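Local coordinates for protein type III effector (Vibrio parahaemolyticus, PDB 2QHQ) that is of unknown function but belongs to the HopJ family of type III effectors, so it may act as a secreted bacterial effector, at residues B[89-94]-B[98-103]; B[31-36]-B[81-86]. One frame throughout, in Å; residues are numbered along the deposited sequence.

Contact 1: B[89-94]-B[98-103]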
loop_
_atom_site.group_PDB
_atom_site.type_symbol
_atom_site.label_atom_id
_atom_site.label_comp_id
_atom_site.label_asym_id
_atom_site.label_seq_id
_atom_site.Cartn_x
_atom_site.Cartn_y
_atom_site.Cartn_z
ATOM N N ARG B 89 -17.540 5.516 -10.650
ATOM C CA ARG B 89 -18.840 4.867 -10.727
ATOM C C ARG B 89 -19.722 5.356 -11.879
ATOM O O ARG B 89 -20.548 4.575 -12.375
ATOM C CB ARG B 89 -19.606 5.042 -9.407
ATOM C CG ARG B 89 -19.116 4.110 -8.329
ATOM C CD ARG B 89 -19.938 4.235 -7.064
ATOM N NE ARG B 89 -19.565 5.399 -6.261
ATOM C CZ ARG B 89 -20.267 6.529 -6.184
ATOM N NH1 ARG B 89 -21.389 6.692 -6.878
ATOM N NH2 ARG B 89 -19.838 7.505 -5.408
ATOM N N GLU B 90 -19.568 6.619 -12.271
ATOM C CA GLU B 90 -20.365 7.223 -13.358
ATOM C C GLU B 90 -19.540 7.421 -14.610
ATOM O O GLU B 90 -19.815 6.796 -15.636
ATOM C CB GLU B 90 -20.960 8.587 -12.954
ATOM C CG GLU B 90 -22.027 8.514 -11.897
ATOM C CD GLU B 90 -22.592 9.881 -11.480
ATOM O OE1 GLU B 90 -22.181 10.968 -11.992
ATOM O OE2 GLU B 90 -23.472 9.862 -10.609
ATOM N N ASP B 91 -18.536 8.297 -14.528
ATOM C CA ASP B 91 -17.796 8.729 -15.719
ATOM C C ASP B 91 -17.198 7.508 -16.418
ATOM O O ASP B 91 -17.308 7.348 -17.651
ATOM C CB ASP B 91 -16.665 9.719 -15.351
ATOM C CG ASP B 91 -17.166 11.091 -14.922
ATOM O OD1 ASP B 91 -18.107 11.150 -14.118
ATOM O OD2 ASP B 91 -16.599 12.126 -15.395
ATOM N N VAL B 92 -16.603 6.613 -15.629
ATOM C CA VAL B 92 -15.901 5.506 -16.233
ATOM C C VAL B 92 -16.799 4.286 -16.434
ATOM O O VAL B 92 -16.892 3.784 -17.551
ATOM C CB VAL B 92 -14.607 5.123 -15.440
ATOM C CG1 VAL B 92 -14.015 3.865 -16.013
ATOM C CG2 VAL B 92 -13.559 6.256 -15.536
ATOM N N LEU B 93 -17.437 3.804 -15.366
ATOM C CA LEU B 93 -18.174 2.534 -15.444
ATOM C C LEU B 93 -19.373 2.589 -16.391
ATOM O O LEU B 93 -19.682 1.593 -17.036
ATOM C CB LEU B 93 -18.620 2.007 -14.069
ATOM C CG LEU B 93 -17.527 1.444 -13.151
ATOM C CD1 LEU B 93 -18.158 0.920 -11.862
ATOM C CD2 LEU B 93 -16.681 0.358 -13.820
ATOM N N LEU B 94 -20.037 3.743 -16.475
ATOM C CA LEU B 94 -21.239 3.861 -17.302
ATOM C C LEU B 94 -20.903 4.139 -18.768
ATOM O O LEU B 94 -21.754 3.997 -19.643
ATOM C CB LEU B 94 -22.179 4.956 -16.768
ATOM C CG LEU B 94 -22.667 4.723 -15.329
ATOM C CD1 LEU B 94 -23.530 5.885 -14.883
ATOM C CD2 LEU B 94 -23.402 3.387 -15.192
ATOM N N ASN B 98 -15.546 6.026 -23.440
ATOM C CA ASN B 98 -14.961 7.357 -23.229
ATOM C C ASN B 98 -13.472 7.251 -22.901
ATOM O O ASN B 98 -12.972 6.166 -22.580
ATOM C CB ASN B 98 -15.702 8.141 -22.136
ATOM C CG ASN B 98 -16.994 8.761 -22.637
ATOM O OD1 ASN B 98 -17.303 8.680 -23.834
ATOM N ND2 ASN B 98 -17.744 9.416 -21.733
ATOM N N ASN B 99 -12.767 8.371 -23.005
ATOM C CA ASN B 99 -11.312 8.357 -22.828
ATOM C C ASN B 99 -10.816 9.228 -21.677
ATOM O O ASN B 99 -9.605 9.455 -21.522
ATOM C CB ASN B 99 -10.631 8.698 -24.145
ATOM C CG ASN B 99 -10.867 7.643 -25.182
ATOM O OD1 ASN B 99 -10.341 6.530 -25.081
ATOM N ND2 ASN B 99 -11.685 7.965 -26.176
ATOM N N ASP B 100 -11.755 9.683 -20.853
ATOM C CA ASP B 100 -11.439 10.486 -19.682
ATOM C C ASP B 100 -10.864 9.631 -18.557
ATOM O O ASP B 100 -10.926 8.394 -18.618
ATOM C CB ASP B 100 -12.664 11.274 -19.197
ATOM C CG ASP B 100 -13.893 10.397 -18.960
ATOM O OD1 ASP B 100 -13.914 9.198 -19.335
ATOM O OD2 ASP B 100 -14.856 10.928 -18.389
ATOM N N HIS B 101 -10.300 10.285 -17.539
ATOM C CA HIS B 101 -9.771 9.585 -16.351
ATOM C C HIS B 101 -8.912 8.377 -16.726
ATOM O O HIS B 101 -9.172 7.245 -16.288
ATOM C CB HIS B 101 -10.927 9.152 -15.432
ATOM C CG HIS B 101 -11.953 10.218 -15.223
ATOM N ND1 HIS B 101 -11.711 11.339 -14.463
ATOM C CD2 HIS B 101 -13.220 10.343 -15.689
ATOM C CE1 HIS B 101 -12.776 12.122 -14.484
ATOM N NE2 HIS B 101 -13.709 11.539 -15.219
ATOM N N GLN B 102 -7.881 8.613 -17.533
ATOM C CA GLN B 102 -7.011 7.532 -17.985
ATOM C C GLN B 102 -6.391 6.752 -16.833
ATOM O O GLN B 102 -6.147 5.551 -16.951
ATOM C CB GLN B 102 -5.912 8.056 -18.925
ATOM C CG GLN B 102 -6.359 8.213 -20.391
ATOM C CD GLN B 102 -6.903 6.914 -21.001
ATOM O OE1 GLN B 102 -6.282 5.848 -20.905
ATOM N NE2 GLN B 102 -8.067 7.005 -21.638
ATOM N N ASN B 103 -6.114 7.423 -15.719
ATOM C CA ASN B 103 -5.580 6.679 -14.578
ATOM C C ASN B 103 -6.560 5.666 -13.994
ATOM O O ASN B 103 -6.167 4.575 -13.641
ATOM C CB ASN B 103 -5.029 7.615 -13.517
ATOM C CG ASN B 103 -3.677 8.162 -13.902
ATOM O OD1 ASN B 103 -2.694 7.440 -13.882
ATOM N ND2 ASN B 103 -3.625 9.450 -14.254
HETATM O O HOH W 1 -17.068 9.646 -19.054
#
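The imidazole ring of H101 meets D91 with its edge: OD2 of D91 lies close to the ring plane, 3.0 Å from NE2 of H101. The N-H points almost straight at the oxygen, at 161°, and meets it from above the carboxylate plane, 43° out of it; ring and carboxylate planes are turned 67° against each other. CB of D91 lies 3.5 Å from CD2 of H101. CG2 of V92 comes in obliquely to the ring, neither over a face nor at an edge, and touches CB of H101 at 3.9 Å; the ring of F87, inclined to the imidazole, adds a further aromatic neighbour.

D100 brings a second carboxylate close, its OD2 3.7 Å from OD2 of D91. The same OD2 of D100 receives a 2.6 Å hydrogen bond from a water. That water also donates to the backbone O of D91 and accepts from ND2 of N98, linking D91, on helix 86-92, to the loop before helix 102-110. OD1 of D100 forms a salt bridge with R105, which probably offsets the like charge.

H101 holds the N-cap position of helix 102-110, so the bond from its NE2 ties the start of that helix to helix 86-92 and helps to fix the rotation of the ring, while the water and R105 hold the carboxylate of D100 beside it.

Contact 2: B[31-36]-B[81-86]; sequences ETTMAV and LACFGR
Two helical elements meet in the buried interior of the HopJ fold where T33, on helix 30-40, faces C83, in the segment that leaves helix 79-83. OG1 of T33 donates a hydrogen bond to the backbone O of C83 at 2.8 Å, approaching in the carbonyl plane on a lone pair, with a C=O...donor angle of 119°. The CA atoms of T33 and C83 are 5.8 Å apart, consistent with small side chains at this point. In T33 the hydroxyl lies anti to the carbonyl carbon and beside the backbone N (chi1 -58°), where it also makes a weak hydrogen bond to O of E29, while CG2 packs 3.8 Å from CB of C83. F17 and I28 also touch T33, and L21 touches C83, so helix 14-23 borders the same junction.

Farther out, a water bridges the two segments, donating to OE1 of E31 and accepting from NE of R86, each at 3.0 Å. E31 OE1 and R86 NE themselves stand 5.8 Å apart.

G85, with positive phi, is the first residue past helix 79-83 to leave helical angles, and is the N-cap of helix 86-92. The T33 hydroxyl thus ties helix 30-40 to the backbone of a glycine-containing helix-to-helix connection.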
loop_
_atom_site.group_PDB
_atom_site.type_symbol
_atom_site.label_atom_id
_atom_site.label_comp_id
_atom_site.label_asym_id
_atom_site.label_seq_id
_atom_site.Cartn_x
_atom_site.Cartn_y
_atom_site.Cartn_z
ATOM N N GLU B 31 -15.359 13.841 -3.378
ATOM C CA GLU B 31 -15.139 15.014 -2.517
ATOM C C GLU B 31 -14.862 14.617 -1.065
ATOM O O GLU B 31 -14.157 15.327 -0.337
ATOM C CB GLU B 31 -16.341 15.967 -2.585
ATOM C CG GLU B 31 -16.633 16.512 -3.980
ATOM C CD GLU B 31 -17.337 15.514 -4.913
ATOM O OE1 GLU B 31 -17.922 14.509 -4.443
ATOM O OE2 GLU B 31 -17.291 15.737 -6.131
ATOM N N THR B 32 -15.421 13.480 -0.655
ATOM C CA THR B 32 -15.127 12.923 0.669
ATOM C C THR B 32 -13.696 12.429 0.773
ATOM O O THR B 32 -12.975 12.782 1.718
ATOM C CB THR B 32 -16.128 11.818 1.015
ATOM O OG1 THR B 32 -17.443 12.400 1.009
ATOM C CG2 THR B 32 -15.835 11.217 2.396
ATOM N N THR B 33 -13.277 11.638 -0.214
ATOM C CA THR B 33 -11.891 11.190 -0.287
ATOM C C THR B 33 -10.915 12.375 -0.240
ATOM O O THR B 33 -9.931 12.354 0.493
ATOM C CB THR B 33 -11.678 10.434 -1.608
ATOM O OG1 THR B 33 -12.599 9.324 -1.658
ATOM C CG2 THR B 33 -10.206 9.932 -1.714
HETATM N N MSE B 34 -11.190 13.389 -1.052
HETATM C CA MSE B 34 -10.324 14.564 -1.128
HETATM C C MSE B 34 -10.230 15.304 0.200
HETATM O O MSE B 34 -9.131 15.709 0.602
HETATM C CB MSE B 34 -10.810 15.508 -2.214
HETATM C CG MSE B 34 -10.447 15.093 -3.592
HETATM SE SE MSE B 34 -8.491 14.887 -3.895
HETATM C CE MSE B 34 -8.565 13.005 -4.086
ATOM N N ALA B 35 -11.366 15.492 0.872
ATOM C CA ALA B 35 -11.380 16.139 2.190
ATOM C C ALA B 35 -10.517 15.387 3.173
ATOM O O ALA B 35 -9.741 15.988 3.913
ATOM C CB ALA B 35 -12.804 16.268 2.727
ATOM N N VAL B 36 -10.684 14.071 3.219
ATOM C CA VAL B 36 -9.880 13.221 4.085
ATOM C C VAL B 36 -8.394 13.302 3.764
ATOM O O VAL B 36 -7.554 13.417 4.669
ATOM C CB VAL B 36 -10.372 11.765 4.006
ATOM C CG1 VAL B 36 -9.419 10.820 4.722
ATOM C CG2 VAL B 36 -11.767 11.680 4.615
ATOM N N LEU B 81 -10.319 2.120 -6.355
ATOM C CA LEU B 81 -11.237 2.635 -7.380
ATOM C C LEU B 81 -12.427 3.371 -6.772
ATOM O O LEU B 81 -12.799 4.439 -7.248
ATOM C CB LEU B 81 -11.713 1.515 -8.303
ATOM C CG LEU B 81 -10.667 0.952 -9.257
ATOM C CD1 LEU B 81 -11.178 -0.411 -9.752
ATOM C CD2 LEU B 81 -10.451 1.909 -10.436
ATOM N N ALA B 82 -12.978 2.825 -5.686
ATOM C CA ALA B 82 -14.122 3.448 -5.017
ATOM C C ALA B 82 -13.823 4.860 -4.485
ATOM O O ALA B 82 -14.736 5.702 -4.404
ATOM C CB ALA B 82 -14.637 2.555 -3.898
ATOM N N CYS B 83 -12.563 5.113 -4.123
ATOM C CA CYS B 83 -12.156 6.437 -3.644
ATOM C C CYS B 83 -12.351 7.515 -4.711
ATOM O O CYS B 83 -12.482 8.698 -4.381
ATOM C CB CYS B 83 -10.698 6.418 -3.198
ATOM S SG CYS B 83 -10.496 5.582 -1.587
ATOM N N PHE B 84 -12.344 7.118 -5.992
ATOM C CA PHE B 84 -12.626 8.081 -7.058
ATOM C C PHE B 84 -14.103 8.462 -7.164
ATOM O O PHE B 84 -14.448 9.342 -7.971
ATOM C CB PHE B 84 -12.146 7.589 -8.429
ATOM C CG PHE B 84 -10.648 7.537 -8.579
ATOM C CD1 PHE B 84 -9.948 8.637 -9.103
ATOM C CD2 PHE B 84 -9.942 6.393 -8.223
ATOM C CE1 PHE B 84 -8.535 8.573 -9.297
ATOM C CE2 PHE B 84 -8.531 6.331 -8.397
ATOM C CZ PHE B 84 -7.839 7.409 -8.922
ATOM N N GLY B 85 -14.958 7.840 -6.348
ATOM C CA GLY B 85 -16.386 8.212 -6.300
ATOM C C GLY B 85 -17.020 8.174 -7.683
ATOM O O GLY B 85 -16.826 7.203 -8.436
ATOM N N ARG B 86 -17.752 9.237 -8.032
ATOM C CA ARG B 86 -18.481 9.294 -9.305
ATOM C C ARG B 86 -17.582 9.259 -10.546
ATOM O O ARG B 86 -18.038 8.829 -11.609
ATOM C CB ARG B 86 -19.383 10.535 -9.377
ATOM C CG ARG B 86 -20.560 10.519 -8.437
ATOM C CD ARG B 86 -21.348 11.832 -8.555
ATOM N NE ARG B 86 -22.212 12.012 -7.384
ATOM C CZ ARG B 86 -23.531 11.805 -7.369
ATOM N NH1 ARG B 86 -24.170 11.403 -8.467
ATOM N NH2 ARG B 86 -24.221 12.001 -6.248
HETATM O O HOH W 2 -20.580 13.708 -5.490
#

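Overall arrangement
Contact 2 lies nearer the chain's centre, about 7 Å from it to the centre of the contact, whereas the centre of contact 1 is about 14 Å away and that contact is only partly buried. The two contact centres are about 14 Å apart. Along the sequence they come in series: 31-36 pairs with 81-86 before 89-94 pairs with 98-103. Helix 86-92 runs from R86 of contact 2 into contact 1, with a probable hydrogen bond, D91 N to R86 O at 3.0 Å, within it. Helix 102-110 also packs on L81 and F84 of contact 2. Together they connect helix 30-40, through the two short helices, to helix 102-110 within a single HopJ family region.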